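Local atomic coordinates of DUF4439 domain-containing protein (Mycobacterium tuberculosis, PDB entry 2IB0), a protein that is of unknown function but folds as a four-helix bundle of the ferritin-like kind. Residues 35-48 against 93-107. Residues are numbered along the deposited sequence; the frame is centred on the assembly and turned at random.
Sequences ATIYGYGIVSALSP and VSSAADAARLAVRME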
ATOM      1  N   ALA A  35      -8.401   9.146  15.506  1.00 32.92           N
ATOM      2  CA  ALA A  35      -9.752   9.173  14.968  1.00 33.65           C
ATOM      3  C   ALA A  35     -10.168   7.831  14.383  1.00 34.53           C
ATOM      4  O   ALA A  35     -11.355   7.471  14.446  1.00 36.06           O
ATOM      5  CB  ALA A  35      -9.881  10.254  13.924  1.00 33.70           C
ATOM      6  N   THR A  36      -9.204   7.081  13.843  1.00 33.03           N
ATOM      7  CA  THR A  36      -9.449   5.747  13.303  1.00 32.81           C
ATOM      8  C   THR A  36      -9.668   4.697  14.366  1.00 33.14           C
ATOM      9  O   THR A  36     -10.567   3.869  14.227  1.00 32.43           O
ATOM     10  CB  THR A  36      -8.295   5.274  12.411  1.00 33.20           C
ATOM     11  OG1 THR A  36      -8.287   6.102  11.268  1.00 32.73           O
ATOM     12  CG2 THR A  36      -8.532   3.889  11.955  1.00 30.94           C
ATOM     13  N   ILE A  37      -8.833   4.728  15.408  1.00 32.61           N
ATOM     14  CA  ILE A  37      -8.952   3.832  16.542  1.00 32.69           C
ATOM     15  C   ILE A  37     -10.321   4.046  17.222  1.00 33.50           C
ATOM     16  O   ILE A  37     -11.013   3.077  17.538  1.00 34.00           O
ATOM     17  CB  ILE A  37      -7.785   4.057  17.576  1.00 32.67           C
ATOM     18  CG1 ILE A  37      -6.452   3.605  16.977  1.00 31.70           C
ATOM     19  CG2 ILE A  37      -8.128   3.509  19.021  1.00 29.63           C
ATOM     20  CD1 ILE A  37      -5.278   4.401  17.537  1.00 31.90           C
ATOM     21  N   TYR A  38     -10.719   5.301  17.394  1.00 33.26           N
ATOM     22  CA  TYR A  38     -12.059   5.607  17.903  1.00 33.37           C
ATOM     23  C   TYR A  38     -13.142   5.020  16.975  1.00 33.93           C
ATOM     24  O   TYR A  38     -14.128   4.438  17.443  1.00 33.80           O
ATOM     25  CB  TYR A  38     -12.206   7.122  18.063  1.00 33.05           C
ATOM     26  CG  TYR A  38     -13.584   7.662  18.309  1.00 33.25           C
ATOM     27  CD1 TYR A  38     -14.096   7.724  19.610  1.00 30.19           C
ATOM     28  CD2 TYR A  38     -14.365   8.188  17.266  1.00 32.66           C
ATOM     29  CE1 TYR A  38     -15.367   8.257  19.874  1.00 35.61           C
ATOM     30  CE2 TYR A  38     -15.659   8.748  17.543  1.00 32.90           C
ATOM     31  CZ  TYR A  38     -16.139   8.762  18.834  1.00 34.23           C
ATOM     32  OH  TYR A  38     -17.363   9.324  19.167  1.00 32.83           O
ATOM     33  N   GLY A  39     -12.951   5.143  15.662  1.00 33.15           N
ATOM     34  CA  GLY A  39     -13.976   4.711  14.733  1.00 32.69           C
ATOM     35  C   GLY A  39     -14.130   3.206  14.715  1.00 32.07           C
ATOM     36  O   GLY A  39     -15.210   2.680  14.458  1.00 31.01           O
ATOM     37  N   TYR A  40     -13.030   2.492  14.930  1.00 31.66           N
ATOM     38  CA  TYR A  40     -13.110   1.036  14.913  1.00 31.04           C
ATOM     39  C   TYR A  40     -13.845   0.477  16.135  1.00 31.02           C
ATOM     40  O   TYR A  40     -14.323  -0.636  16.081  1.00 31.61           O
ATOM     41  CB  TYR A  40     -11.740   0.395  14.786  1.00 31.21           C
ATOM     42  CG  TYR A  40     -11.296   0.061  13.380  1.00 31.38           C
ATOM     43  CD1 TYR A  40     -10.226   0.723  12.793  1.00 31.69           C
ATOM     44  CD2 TYR A  40     -11.966  -0.922  12.626  1.00 32.21           C
ATOM     45  CE1 TYR A  40      -9.805   0.398  11.461  1.00 31.02           C
ATOM     46  CE2 TYR A  40     -11.580  -1.229  11.335  1.00 33.28           C
ATOM     47  CZ  TYR A  40     -10.490  -0.559  10.744  1.00 30.96           C
ATOM     48  OH  TYR A  40     -10.076  -0.901   9.461  1.00 30.34           O
ATOM     49  N   GLY A  41     -13.911   1.246  17.230  1.00 29.91           N
ATOM     50  CA  GLY A  41     -14.815   0.914  18.319  1.00 29.69           C
ATOM     51  C   GLY A  41     -16.246   0.799  17.797  1.00 29.79           C
ATOM     52  O   GLY A  41     -16.987  -0.087  18.208  1.00 28.47           O
ATOM     53  N   ILE A  42     -16.643   1.725  16.924  1.00 28.78           N
ATOM     54  CA  ILE A  42     -17.982   1.708  16.357  1.00 30.00           C
ATOM     55  C   ILE A  42     -18.129   0.578  15.322  1.00 30.16           C
ATOM     56  O   ILE A  42     -19.116  -0.144  15.327  1.00 29.28           O
ATOM     57  CB  ILE A  42     -18.362   3.078  15.768  1.00 30.83           C
ATOM     58  CG1 ILE A  42     -18.617   4.083  16.912  1.00 32.15           C
ATOM     59  CG2 ILE A  42     -19.676   2.994  14.981  1.00 33.86           C
ATOM     60  CD1 ILE A  42     -17.327   4.725  17.476  1.00 31.54           C
ATOM     61  N   VAL A  43     -17.127   0.411  14.464  1.00 29.81           N
ATOM     62  CA  VAL A  43     -17.096  -0.709  13.536  1.00 30.50           C
ATOM     63  C   VAL A  43     -17.339  -1.995  14.319  1.00 30.72           C
ATOM     64  O   VAL A  43     -18.232  -2.781  13.974  1.00 31.72           O
ATOM     65  CB  VAL A  43     -15.761  -0.755  12.767  1.00 30.49           C
ATOM     66  CG1 VAL A  43     -15.641  -2.026  11.911  1.00 31.26           C
ATOM     67  CG2 VAL A  43     -15.607   0.486  11.918  1.00 29.70           C
ATOM     68  N   SER A  44     -16.615  -2.181  15.419  1.00 29.94           N
ATOM     69  CA  SER A  44     -16.770  -3.393  16.217  1.00 29.15           C
ATOM     70  C   SER A  44     -18.170  -3.604  16.847  1.00 29.65           C
ATOM     71  O   SER A  44     -18.737  -4.708  16.783  1.00 28.54           O
ATOM     72  CB  SER A  44     -15.701  -3.380  17.317  1.00 29.88           C
ATOM     73  OG  SER A  44     -15.898  -4.456  18.209  1.00 30.68           O
ATOM     74  N   ALA A  45     -18.697  -2.558  17.500  1.00 28.84           N
ATOM     75  CA  ALA A  45     -19.996  -2.599  18.162  1.00 28.22           C
ATOM     76  C   ALA A  45     -21.129  -2.915  17.204  1.00 29.10           C
ATOM     77  O   ALA A  45     -22.102  -3.553  17.610  1.00 27.64           O
ATOM     78  CB  ALA A  45     -20.263  -1.284  18.850  1.00 27.12           C
ATOM     79  N   LEU A  46     -21.031  -2.420  15.968  1.00 31.28           N
ATOM     80  CA  LEU A  46     -22.036  -2.677  14.950  1.00 37.98           C
ATOM     81  C   LEU A  46     -21.902  -4.046  14.245  1.00 40.36           C
ATOM     82  O   LEU A  46     -22.920  -4.784  14.149  1.00 41.49           O
ATOM     83  CB  LEU A  46     -22.004  -1.602  13.863  1.00 37.15           C
ATOM     84  CG  LEU A  46     -22.659  -0.235  14.082  1.00 37.14           C
ATOM     85  CD1 LEU A  46     -22.014   0.716  13.132  1.00 44.45           C
ATOM     86  CD2 LEU A  46     -24.149  -0.260  13.889  1.00 38.45           C
ATOM     87  N   SER A  47     -20.660  -4.341  13.796  1.00 43.32           N
ATOM     88  CA  SER A  47     -20.220  -5.468  12.850  1.00 43.20           C
ATOM     89  C   SER A  47     -20.952  -6.783  13.050  1.00 44.82           C
ATOM     90  O   SER A  47     -21.242  -7.092  14.204  1.00 45.61           O
ATOM     91  CB  SER A  47     -18.741  -5.621  12.853  1.00 43.97           C
ATOM     92  OG  SER A  47     -18.198  -4.535  12.144  1.00 48.03           O
ATOM     93  N   PRO A  48     -20.989  -7.691  12.032  1.00 46.77           N
ATOM     94  CA  PRO A  48     -20.688  -9.135  12.176  1.00 47.42           C
ATOM     95  C   PRO A  48     -19.620  -9.673  13.064  1.00 48.66           C
ATOM     96  O   PRO A  48     -18.474  -9.330  12.856  1.00 49.60           O
ATOM     97  CB  PRO A  48     -20.606  -9.649  10.736  1.00 46.63           C
ATOM     98  CG  PRO A  48     -21.489  -8.737   9.991  1.00 46.26           C
ATOM     99  CD  PRO A  48     -21.064  -7.375  10.591  1.00 45.95           C
ATOM    100  N   VAL A  93     -23.701   6.114  10.457  1.00 34.24           N
ATOM    101  CA  VAL A  93     -23.848   4.671  10.482  1.00 32.27           C
ATOM    102  C   VAL A  93     -25.112   4.297  11.241  1.00 31.86           C
ATOM    103  O   VAL A  93     -25.519   5.009  12.158  1.00 31.13           O
ATOM    104  CB  VAL A  93     -22.578   3.958  11.071  1.00 32.47           C
ATOM    105  CG1 VAL A  93     -21.307   4.313  10.239  1.00 31.14           C
ATOM    106  CG2 VAL A  93     -22.347   4.289  12.530  1.00 30.78           C
ATOM    107  N   SER A  94     -25.733   3.181  10.871  1.00 31.10           N
ATOM    108  CA  SER A  94     -26.864   2.689  11.620  1.00 31.82           C
ATOM    109  C   SER A  94     -26.994   1.171  11.594  1.00 32.82           C
ATOM    110  O   SER A  94     -27.871   0.612  12.221  1.00 32.02           O
ATOM    111  CB  SER A  94     -28.149   3.343  11.153  1.00 32.01           C
ATOM    112  OG  SER A  94     -28.406   3.021   9.824  1.00 33.18           O
ATOM    113  N   SER A  95     -26.116   0.490  10.868  1.00 34.36           N
ATOM    114  CA  SER A  95     -26.194  -0.959  10.906  1.00 36.80           C
ATOM    115  C   SER A  95     -24.859  -1.580  10.566  1.00 38.24           C
ATOM    116  O   SER A  95     -23.910  -0.898  10.167  1.00 36.39           O
ATOM    117  CB  SER A  95     -27.294  -1.482   9.966  1.00 36.70           C
ATOM    118  OG  SER A  95     -26.821  -1.342   8.623  1.00 38.06           O
ATOM    119  N   ALA A  96     -24.809  -2.904  10.766  1.00 41.63           N
ATOM    120  CA  ALA A  96     -23.670  -3.740  10.370  1.00 43.00           C
ATOM    121  C   ALA A  96     -23.020  -3.476   9.014  1.00 44.40           C
ATOM    122  O   ALA A  96     -21.790  -3.512   8.924  1.00 46.44           O
ATOM    123  CB  ALA A  96     -24.024  -5.271  10.593  1.00 43.10           C
ATOM    124  N   ALA A  97     -23.785  -3.136   7.965  1.00 45.55           N
ATOM    125  CA  ALA A  97     -23.183  -2.790   6.634  1.00 45.11           C
ATOM    126  C   ALA A  97     -22.516  -1.428   6.538  1.00 46.43           C
ATOM    127  O   ALA A  97     -21.517  -1.220   5.788  1.00 47.96           O
ATOM    128  CB  ALA A  97     -24.179  -2.924   5.546  1.00 46.16           C
ATOM    129  N   ASP A  98     -23.041  -0.470   7.293  1.00 45.33           N
ATOM    130  CA  ASP A  98     -22.445   0.853   7.305  1.00 44.72           C
ATOM    131  C   ASP A  98     -21.034   0.802   7.864  1.00 43.82           C
ATOM    132  O   ASP A  98     -20.213   1.639   7.522  1.00 43.61           O
ATOM    133  CB  ASP A  98     -23.240   1.801   8.151  1.00 43.91           C
ATOM    134  CG  ASP A  98     -24.599   2.053   7.609  1.00 44.66           C
ATOM    135  OD1 ASP A  98     -24.761   2.016   6.374  1.00 46.66           O
ATOM    136  OD2 ASP A  98     -25.503   2.304   8.427  1.00 43.74           O
ATOM    137  N   ALA A  99     -20.780  -0.167   8.728  1.00 44.09           N
ATOM    138  CA  ALA A  99     -19.525  -0.222   9.494  1.00 43.69           C
ATOM    139  C   ALA A  99     -18.304  -0.617   8.641  1.00 42.78           C
ATOM    140  O   ALA A  99     -17.213  -0.062   8.840  1.00 43.91           O
ATOM    141  CB  ALA A  99     -19.660  -1.173  10.667  1.00 44.16           C
ATOM    142  N   ALA A 100     -18.485  -1.607   7.776  1.00 39.03           N
ATOM    143  CA  ALA A 100     -17.521  -1.928   6.698  1.00 38.02           C
ATOM    144  C   ALA A 100     -17.204  -0.721   5.747  1.00 36.84           C
ATOM    145  O   ALA A 100     -16.049  -0.468   5.438  1.00 34.44           O
ATOM    146  CB  ALA A 100     -17.995  -3.137   5.927  1.00 35.22           C
ATOM    147  N   ARG A 101     -18.223   0.033   5.323  1.00 35.99           N
ATOM    148  CA  ARG A 101     -17.977   1.251   4.576  1.00 37.75           C
ATOM    149  C   ARG A 101     -17.190   2.276   5.399  1.00 37.22           C
ATOM    150  O   ARG A 101     -16.340   2.991   4.872  1.00 36.59           O
ATOM    151  CB  ARG A 101     -19.298   1.879   4.114  1.00 37.46           C
ATOM    152  CG  ARG A 101     -19.905   1.191   2.890  1.00 41.57           C
ATOM    153  CD  ARG A 101     -21.139   1.993   2.303  1.00 41.90           C
ATOM    154  NE  ARG A 101     -22.382   1.869   3.115  1.00 47.90           N
ATOM    155  CZ  ARG A 101     -23.175   0.782   3.120  1.00 48.80           C
ATOM    156  NH1 ARG A 101     -22.831  -0.303   2.408  1.00 48.34           N
ATOM    157  NH2 ARG A 101     -24.285   0.752   3.861  1.00 46.97           N
ATOM    158  N   LEU A 102     -17.507   2.375   6.682  1.00 35.37           N
ATOM    159  CA  LEU A 102     -16.799   3.295   7.565  1.00 35.46           C
ATOM    160  C   LEU A 102     -15.340   2.878   7.625  1.00 32.93           C
ATOM    161  O   LEU A 102     -14.467   3.725   7.586  1.00 32.98           O
ATOM    162  CB  LEU A 102     -17.403   3.261   8.997  1.00 34.82           C
ATOM    163  CG  LEU A 102     -16.722   4.072  10.111  1.00 36.00           C
ATOM    164  CD1 LEU A 102     -16.599   5.537   9.725  1.00 38.51           C
ATOM    165  CD2 LEU A 102     -17.511   3.908  11.427  1.00 36.75           C
ATOM    166  N   ALA A 103     -15.109   1.591   7.817  1.00 32.29           N
ATOM    167  CA  ALA A 103     -13.741   1.052   7.892  1.00 33.72           C
ATOM    168  C   ALA A 103     -12.956   1.378   6.611  1.00 33.64           C
ATOM    169  O   ALA A 103     -11.813   1.791   6.670  1.00 33.40           O
ATOM    170  CB  ALA A 103     -13.758  -0.454   8.114  1.00 32.57           C
ATOM    171  N   VAL A 104     -13.574   1.238   5.450  1.00 32.32           N
ATOM    172  CA  VAL A 104     -12.871   1.557   4.170  1.00 32.70           C
ATOM    173  C   VAL A 104     -12.551   3.074   4.156  1.00 33.44           C
ATOM    174  O   VAL A 104     -11.440   3.507   3.837  1.00 32.88           O
ATOM    175  CB  VAL A 104     -13.753   1.197   2.935  1.00 32.71           C
ATOM    176  CG1 VAL A 104     -13.109   1.696   1.592  1.00 32.18           C
ATOM    177  CG2 VAL A 104     -14.050  -0.288   2.918  1.00 30.80           C
ATOM    178  N   ARG A 105     -13.539   3.890   4.478  1.00 33.81           N
ATOM    179  CA  ARG A 105     -13.324   5.333   4.450  1.00 34.64           C
ATOM    180  C   ARG A 105     -12.166   5.728   5.400  1.00 33.82           C
ATOM    181  O   ARG A 105     -11.343   6.580   5.059  1.00 33.20           O
ATOM    182  CB  ARG A 105     -14.609   6.079   4.818  1.00 35.43           C
ATOM    183  CG  ARG A 105     -14.315   7.506   5.250  1.00 39.55           C
ATOM    184  CD  ARG A 105     -13.846   8.409   4.080  1.00 46.86           C
ATOM    185  NE  ARG A 105     -14.961   9.277   3.716  1.00 56.38           N
ATOM    186  CZ  ARG A 105     -15.086  10.546   4.084  1.00 57.49           C
ATOM    187  NH1 ARG A 105     -14.130  11.172   4.781  1.00 57.88           N
ATOM    188  NH2 ARG A 105     -16.167  11.195   3.709  1.00 59.31           N
ATOM    189  N   MET A 106     -12.114   5.100   6.569  1.00 32.17           N
ATOM    190  CA  MET A 106     -11.094   5.413   7.563  1.00 32.81           C
ATOM    191  C   MET A 106      -9.689   5.020   7.094  1.00 31.96           C
ATOM    192  O   MET A 106      -8.777   5.793   7.205  1.00 31.72           O
ATOM    193  CB  MET A 106     -11.436   4.820   8.938  1.00 31.68           C
ATOM    194  CG  MET A 106     -12.719   5.389   9.593  1.00 34.08           C
ATOM    195  SD  MET A 106     -12.727   4.970  11.351  1.00 33.87           S
ATOM    196  CE  MET A 106     -12.865   3.161  11.157  1.00 25.88           C
ATOM    197  N   GLU A 107      -9.576   3.870   6.442  1.00 33.77           N
ATOM    198  CA  GLU A 107      -8.313   3.357   5.894  1.00 33.41           C
ATOM    199  C   GLU A 107      -7.842   4.203   4.735  1.00 34.70           C
ATOM    200  O   GLU A 107      -6.663   4.502   4.624  1.00 34.44           O
ATOM    201  CB  GLU A 107      -8.513   1.899   5.491  1.00 33.40           C
ATOM    202  CG  GLU A 107      -8.744   0.931   6.713  1.00 31.50           C
ATOM    203  CD  GLU A 107      -7.615   0.936   7.804  1.00 34.13           C
ATOM    204  OE1 GLU A 107      -6.460   1.397   7.577  1.00 34.12           O
ATOM    205  OE2 GLU A 107      -7.882   0.427   8.910  1.00 32.57           O
TER
HETATM  206  O   HOH W   1      -6.395   5.580   9.636  1.00 41.70           O
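In the four-helix bundle, Met-106 and Val-43 interlock knobs-into-holes where helices 18-46 and 96-120 run antiparallel, the axes of their short segments approaching to 8.5 Å with an angle of 152° between their directions. Met-106 sits among Thr-36, Gly-39, Tyr-40 and Val-43. Its SD lies 3.6 Å from CA of Gly-39, where the bare backbone admits the sulfur. A bend about the last torsion (chi3 -65°) lays CE over one face of the Tyr-40 ring, a CH-pi contact 4.0 Å from the centroid. At the ring edge, Tyr-40 OH donates to the anti lone pair of Glu-107 OE2 (2.6 Å); this buried oxygen also bonds His-62 NE2, so two partners grip it. Val-43 fits among Ala-99, Leu-102, Ala-103 and Met-106, its CG2 3.5 Å from Ala-99 O. At the C-terminal end of helix 18-46, beside the start of helix 96-120, Leu-46 CD1 meets Val-93 CG2 at 3.6 Å, while its CD2 rests on the backbone of Ser-95. Small Ala-96 and Ala-99 let the backbones close in here, and Pro-48 CD reaches Ala-96 CB at 3.6 Å. Helix 52-75 flanks the pair through Ala-58, against Tyr-40, and His-62, while Trp-144 of helix 124-150 packs on both Val-43 and Ala-103.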